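Local coordinates for putative hemin storage protein (Bordetella bronchiseptica, PDB 6AU1), which cleaves deacetylated poly-beta-1,6-N-acetylglucosamine through this glycoside hydrolase domain and can thereby disrupt bacterial biofilms, at residues Ala177-Ala189 with Leu197-Leu209. Residues are numbered along the deposited sequence; the frame is centred on the assembly and turned at random.
Sequences ATYQGWGLPPDIA and LAQQWSKGKIRYL
W201 drives the edge of its indole into the face of Y179, a T-shaped stack with planes at 83° that joins two helices of the outer, helical part of a TIM-barrel glycoside hydrolase domain. W201 NE1 stands over the centre of the Y179 ring, 3.1 Å above its plane. CG of W201 lies anti to the backbone N (chi1 -174°), which swings the indole off the long helix 195-223 and in among Y179, L184 and I188. There L184 CD1 meets W201 CD1 at 3.7 Å, while I188 CD1 packs 3.8 Å from W201 CZ2; on one indole face lies K205 CE. The buried polar ends in this tight part find backbone partners: Y179 OH bonds to D170 O, K205 NZ to E169 O.

Helix 173-181 ends in a Schellman motif, with G183 at positive phi, and Y179 O accepts from both W182 N and L184 N. W182, within this turn, is partly exposed yet lies close against the backbone at G204, where the lack of a side chain lets the indole settle on the helix: G204 CA makes an off-centre CH-pi contact, 4.2 Å from the centroid of the six-membered ring. The contact is looser toward solvent at Q200, which is exposed and merely brushes L184, and where L197 CD1 touches P185 CD at 4.0 Å. At the other end Y208, its ring stacked on F133 and its hydroxyl bonded to P132 O, meets the W182 indole at the edge, Y208 CD1 lying 3.9 Å from W182 CZ2.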
loop_
_atom_site.group_PDB
_atom_site.type_symbol
_atom_site.label_atom_id
_atom_site.label_comp_id
_atom_site.label_asym_id
_atom_site.label_seq_id
_atom_site.Cartn_x
_atom_site.Cartn_y
_atom_site.Cartn_z
ATOM N N ALA A 177 0.740 -27.033 -2.503
ATOM C CA ALA A 177 0.612 -27.637 -3.828
ATOM C C ALA A 177 1.266 -26.757 -4.884
ATOM O O ALA A 177 1.856 -27.259 -5.845
ATOM C CB ALA A 177 -0.852 -27.888 -4.169
ATOM N N THR A 178 1.172 -25.443 -4.697
ATOM C CA THR A 178 1.798 -24.502 -5.620
ATOM C C THR A 178 3.329 -24.589 -5.547
ATOM O O THR A 178 4.000 -24.556 -6.579
ATOM C CB THR A 178 1.343 -23.054 -5.344
ATOM O OG1 THR A 178 -0.085 -22.973 -5.464
ATOM C CG2 THR A 178 1.984 -22.094 -6.331
ATOM N N TYR A 179 3.874 -24.706 -4.336
ATOM C CA TYR A 179 5.323 -24.830 -4.168
ATOM C C TYR A 179 5.830 -26.098 -4.839
ATOM O O TYR A 179 6.926 -26.115 -5.392
ATOM C CB TYR A 179 5.724 -24.838 -2.686
ATOM C CG TYR A 179 5.144 -23.703 -1.874
ATOM C CD1 TYR A 179 4.890 -22.460 -2.447
ATOM C CD2 TYR A 179 4.838 -23.881 -0.530
ATOM C CE1 TYR A 179 4.341 -21.416 -1.691
ATOM C CE2 TYR A 179 4.293 -22.854 0.229
ATOM C CZ TYR A 179 4.051 -21.629 -0.350
ATOM O OH TYR A 179 3.507 -20.629 0.429
ATOM N N GLN A 180 5.027 -27.155 -4.786
ATOM C CA GLN A 180 5.391 -28.425 -5.412
ATOM C C GLN A 180 5.523 -28.202 -6.914
ATOM O O GLN A 180 6.440 -28.721 -7.562
ATOM C CB GLN A 180 4.345 -29.493 -5.086
ATOM C CG GLN A 180 4.689 -30.901 -5.535
ATOM C CD GLN A 180 3.741 -31.929 -4.940
ATOM O OE1 GLN A 180 2.556 -31.658 -4.746
ATOM N NE2 GLN A 180 4.263 -33.107 -4.632
ATOM N N GLY A 181 4.613 -27.393 -7.449
ATOM C CA GLY A 181 4.669 -26.974 -8.835
ATOM C C GLY A 181 5.934 -26.219 -9.201
ATOM O O GLY A 181 6.342 -26.232 -10.362
ATOM N N TRP A 182 6.562 -25.569 -8.225
ATOM C CA TRP A 182 7.802 -24.836 -8.476
ATOM C C TRP A 182 9.022 -25.744 -8.379
ATOM O O TRP A 182 10.146 -25.288 -8.560
ATOM C CB TRP A 182 7.992 -23.681 -7.484
ATOM C CG TRP A 182 6.896 -22.649 -7.430
ATOM C CD1 TRP A 182 5.898 -22.446 -8.337
ATOM C CD2 TRP A 182 6.706 -21.676 -6.396
ATOM N NE1 TRP A 182 5.091 -21.400 -7.930
ATOM C CE2 TRP A 182 5.565 -20.913 -6.738
ATOM C CE3 TRP A 182 7.392 -21.375 -5.215
ATOM C CZ2 TRP A 182 5.098 -19.867 -5.944
ATOM C CZ3 TRP A 182 6.924 -20.343 -4.419
ATOM C CH2 TRP A 182 5.784 -19.598 -4.785
ATOM N N GLY A 183 8.802 -27.015 -8.058
ATOM C CA GLY A 183 9.894 -27.953 -7.885
ATOM C C GLY A 183 10.412 -28.042 -6.459
ATOM O O GLY A 183 11.493 -28.580 -6.219
ATOM N N LEU A 184 9.642 -27.515 -5.513
ATOM C CA LEU A 184 9.982 -27.587 -4.096
ATOM C C LEU A 184 9.185 -28.694 -3.407
ATOM O O LEU A 184 8.102 -29.060 -3.858
ATOM C CB LEU A 184 9.710 -26.239 -3.414
ATOM C CG LEU A 184 10.519 -25.029 -3.890
ATOM C CD1 LEU A 184 9.984 -23.722 -3.274
ATOM C CD2 LEU A 184 12.006 -25.218 -3.568
ATOM N N PRO A 185 9.716 -29.239 -2.305
ATOM C CA PRO A 185 8.884 -30.180 -1.550
ATOM C C PRO A 185 7.728 -29.442 -0.887
ATOM O O PRO A 185 7.936 -28.322 -0.418
ATOM C CB PRO A 185 9.849 -30.751 -0.508
ATOM C CG PRO A 185 10.878 -29.689 -0.329
ATOM C CD PRO A 185 11.031 -29.023 -1.676
ATOM N N PRO A 186 6.527 -30.049 -0.855
ATOM C CA PRO A 186 5.348 -29.422 -0.239
ATOM C C PRO A 186 5.426 -29.494 1.287
ATOM O O PRO A 186 4.550 -30.047 1.957
ATOM C CB PRO A 186 4.188 -30.259 -0.782
ATOM C CG PRO A 186 4.795 -31.625 -0.951
ATOM C CD PRO A 186 6.234 -31.401 -1.363
ATOM N N ASP A 187 6.491 -28.913 1.826
ATOM C CA ASP A 187 6.893 -29.136 3.204
ATOM C C ASP A 187 7.753 -27.959 3.617
ATOM O O ASP A 187 8.926 -27.889 3.261
ATOM C CB ASP A 187 7.657 -30.462 3.311
ATOM C CG ASP A 187 8.125 -30.788 4.724
ATOM O OD1 ASP A 187 8.171 -29.901 5.595
ATOM O OD2 ASP A 187 8.475 -31.967 4.955
ATOM N N ILE A 188 7.169 -27.019 4.349
ATOM C CA ILE A 188 7.894 -25.802 4.684
ATOM C C ILE A 188 9.087 -26.081 5.607
ATOM O O ILE A 188 10.132 -25.443 5.480
ATOM C CB ILE A 188 6.935 -24.768 5.289
ATOM C CG1 ILE A 188 6.058 -24.219 4.155
ATOM C CG2 ILE A 188 7.701 -23.622 5.956
ATOM C CD1 ILE A 188 4.962 -23.295 4.601
ATOM N N ALA A 189 8.970 -27.053 6.507
ATOM C CA ALA A 189 10.135 -27.403 7.324
ATOM C C ALA A 189 11.311 -27.846 6.447
ATOM O O ALA A 189 12.460 -27.444 6.673
ATOM C CB ALA A 189 9.781 -28.492 8.331
ATOM N N LEU A 197 17.046 -24.137 -1.130
ATOM C CA LEU A 197 15.587 -24.197 -1.266
ATOM C C LEU A 197 14.913 -22.985 -0.623
ATOM O O LEU A 197 13.944 -22.441 -1.169
ATOM C CB LEU A 197 15.030 -25.471 -0.639
ATOM C CG LEU A 197 15.521 -26.809 -1.200
ATOM C CD1 LEU A 197 14.734 -27.957 -0.597
ATOM C CD2 LEU A 197 15.432 -26.823 -2.720
ATOM N N ALA A 198 15.421 -22.561 0.534
ATOM C CA ALA A 198 14.801 -21.456 1.266
ATOM C C ALA A 198 14.867 -20.168 0.455
ATOM O O ALA A 198 13.902 -19.390 0.414
ATOM C CB ALA A 198 15.470 -21.262 2.621
ATOM N N GLN A 199 16.012 -19.948 -0.184
ATOM C CA GLN A 199 16.209 -18.793 -1.060
ATOM C C GLN A 199 15.268 -18.833 -2.264
ATOM O O GLN A 199 14.662 -17.822 -2.627
ATOM C CB GLN A 199 17.671 -18.730 -1.528
ATOM C CG GLN A 199 17.902 -17.924 -2.797
ATOM C CD GLN A 199 17.761 -16.432 -2.578
ATOM O OE1 GLN A 199 17.753 -15.958 -1.442
ATOM N NE2 GLN A 199 17.646 -15.681 -3.672
ATOM N N GLN A 200 15.145 -20.001 -2.883
ATOM C CA GLN A 200 14.278 -20.157 -4.050
ATOM C C GLN A 200 12.827 -19.929 -3.676
ATOM O O GLN A 200 12.056 -19.322 -4.431
ATOM C CB GLN A 200 14.448 -21.552 -4.659
ATOM C CG GLN A 200 15.792 -21.754 -5.331
ATOM C CD GLN A 200 16.027 -23.201 -5.705
ATOM O OE1 GLN A 200 15.219 -24.074 -5.383
ATOM N NE2 GLN A 200 17.131 -23.465 -6.392
ATOM N N TRP A 201 12.461 -20.421 -2.499
ATOM C CA TRP A 201 11.104 -20.280 -1.991
ATOM C C TRP A 201 10.769 -18.815 -1.714
ATOM O O TRP A 201 9.690 -18.332 -2.100
ATOM C CB TRP A 201 10.937 -21.128 -0.728
ATOM C CG TRP A 201 9.529 -21.177 -0.181
ATOM C CD1 TRP A 201 8.389 -21.473 -0.869
ATOM C CD2 TRP A 201 9.136 -20.974 1.183
ATOM N NE1 TRP A 201 7.303 -21.439 -0.019
ATOM C CE2 TRP A 201 7.738 -21.140 1.245
ATOM C CE3 TRP A 201 9.836 -20.672 2.358
ATOM C CZ2 TRP A 201 7.019 -21.004 2.436
ATOM C CZ3 TRP A 201 9.119 -20.526 3.544
ATOM C CH2 TRP A 201 7.728 -20.700 3.573
ATOM N N SER A 202 11.689 -18.109 -1.056
ATOM C CA SER A 202 11.514 -16.680 -0.800
ATOM C C SER A 202 11.287 -15.907 -2.100
ATOM O O SER A 202 10.323 -15.148 -2.212
ATOM C CB SER A 202 12.720 -16.105 -0.056
ATOM O OG SER A 202 12.614 -14.693 0.066
ATOM N N LYS A 203 12.159 -16.116 -3.083
ATOM C CA LYS A 203 12.042 -15.415 -4.364
ATOM C C LYS A 203 10.759 -15.799 -5.094
ATOM O O LYS A 203 10.121 -14.956 -5.729
ATOM C CB LYS A 203 13.257 -15.698 -5.244
ATOM C CG LYS A 203 14.504 -14.951 -4.799
ATOM C CD LYS A 203 14.279 -13.443 -4.889
ATOM C CE LYS A 203 15.544 -12.661 -4.569
ATOM N NZ LYS A 203 15.346 -11.192 -4.758
ATOM N N GLY A 204 10.378 -17.071 -4.990
ATOM C CA GLY A 204 9.157 -17.554 -5.606
ATOM C C GLY A 204 7.915 -16.870 -5.053
ATOM O O GLY A 204 7.008 -16.490 -5.808
ATOM N N LYS A 205 7.861 -16.709 -3.735
ATOM C CA LYS A 205 6.701 -16.056 -3.122
ATOM C C LYS A 205 6.643 -14.586 -3.517
ATOM O O LYS A 205 5.558 -14.044 -3.759
ATOM C CB LYS A 205 6.734 -16.199 -1.602
ATOM C CG LYS A 205 6.384 -17.612 -1.142
ATOM C CD LYS A 205 6.348 -17.701 0.377
ATOM C CE LYS A 205 7.767 -17.680 0.948
ATOM N NZ LYS A 205 7.697 -17.516 2.429
ATOM N N ILE A 206 7.804 -13.940 -3.567
ATOM C CA ILE A 206 7.866 -12.538 -3.987
ATOM C C ILE A 206 7.282 -12.387 -5.383
ATOM O O ILE A 206 6.435 -11.512 -5.617
ATOM C CB ILE A 206 9.308 -11.999 -3.947
ATOM C CG1 ILE A 206 9.750 -11.825 -2.484
ATOM C CG2 ILE A 206 9.450 -10.679 -4.752
ATOM C CD1 ILE A 206 11.294 -11.749 -2.284
ATOM N N ARG A 207 7.691 -13.262 -6.295
ATOM C CA ARG A 207 7.209 -13.190 -7.671
ATOM C C ARG A 207 5.734 -13.572 -7.767
ATOM O O ARG A 207 4.998 -13.008 -8.588
ATOM C CB ARG A 207 8.060 -14.078 -8.577
ATOM C CG ARG A 207 9.438 -13.494 -8.809
ATOM C CD ARG A 207 10.218 -14.259 -9.865
ATOM N NE ARG A 207 11.598 -13.790 -9.961
ATOM C CZ ARG A 207 12.645 -14.442 -9.462
ATOM N NH1 ARG A 207 12.469 -15.599 -8.839
ATOM N NH2 ARG A 207 13.865 -13.940 -9.594
ATOM N N TYR A 208 5.295 -14.515 -6.934
ATOM C CA TYR A 208 3.891 -14.918 -6.954
ATOM C C TYR A 208 2.971 -13.746 -6.586
ATOM O O TYR A 208 1.961 -13.501 -7.265
ATOM C CB TYR A 208 3.639 -16.097 -6.009
ATOM C CG TYR A 208 2.260 -16.699 -6.169
ATOM C CD1 TYR A 208 2.024 -17.704 -7.098
ATOM C CD2 TYR A 208 1.187 -16.245 -5.400
ATOM C CE1 TYR A 208 0.771 -18.254 -7.250
ATOM C CE2 TYR A 208 -0.070 -16.783 -5.550
ATOM C CZ TYR A 208 -0.276 -17.787 -6.475
ATOM O OH TYR A 208 -1.531 -18.339 -6.632
ATOM N N LEU A 209 3.306 -13.034 -5.510
ATOM C CA LEU A 209 2.505 -11.869 -5.109
ATOM C C LEU A 209 2.534 -10.792 -6.180
ATOM O O LEU A 209 1.507 -10.167 -6.471
ATOM C CB LEU A 209 2.994 -11.290 -3.776
ATOM C CG LEU A 209 2.749 -12.166 -2.546
ATOM C CD1 LEU A 209 3.361 -11.505 -1.293
ATOM C CD2 LEU A 209 1.247 -12.428 -2.357
#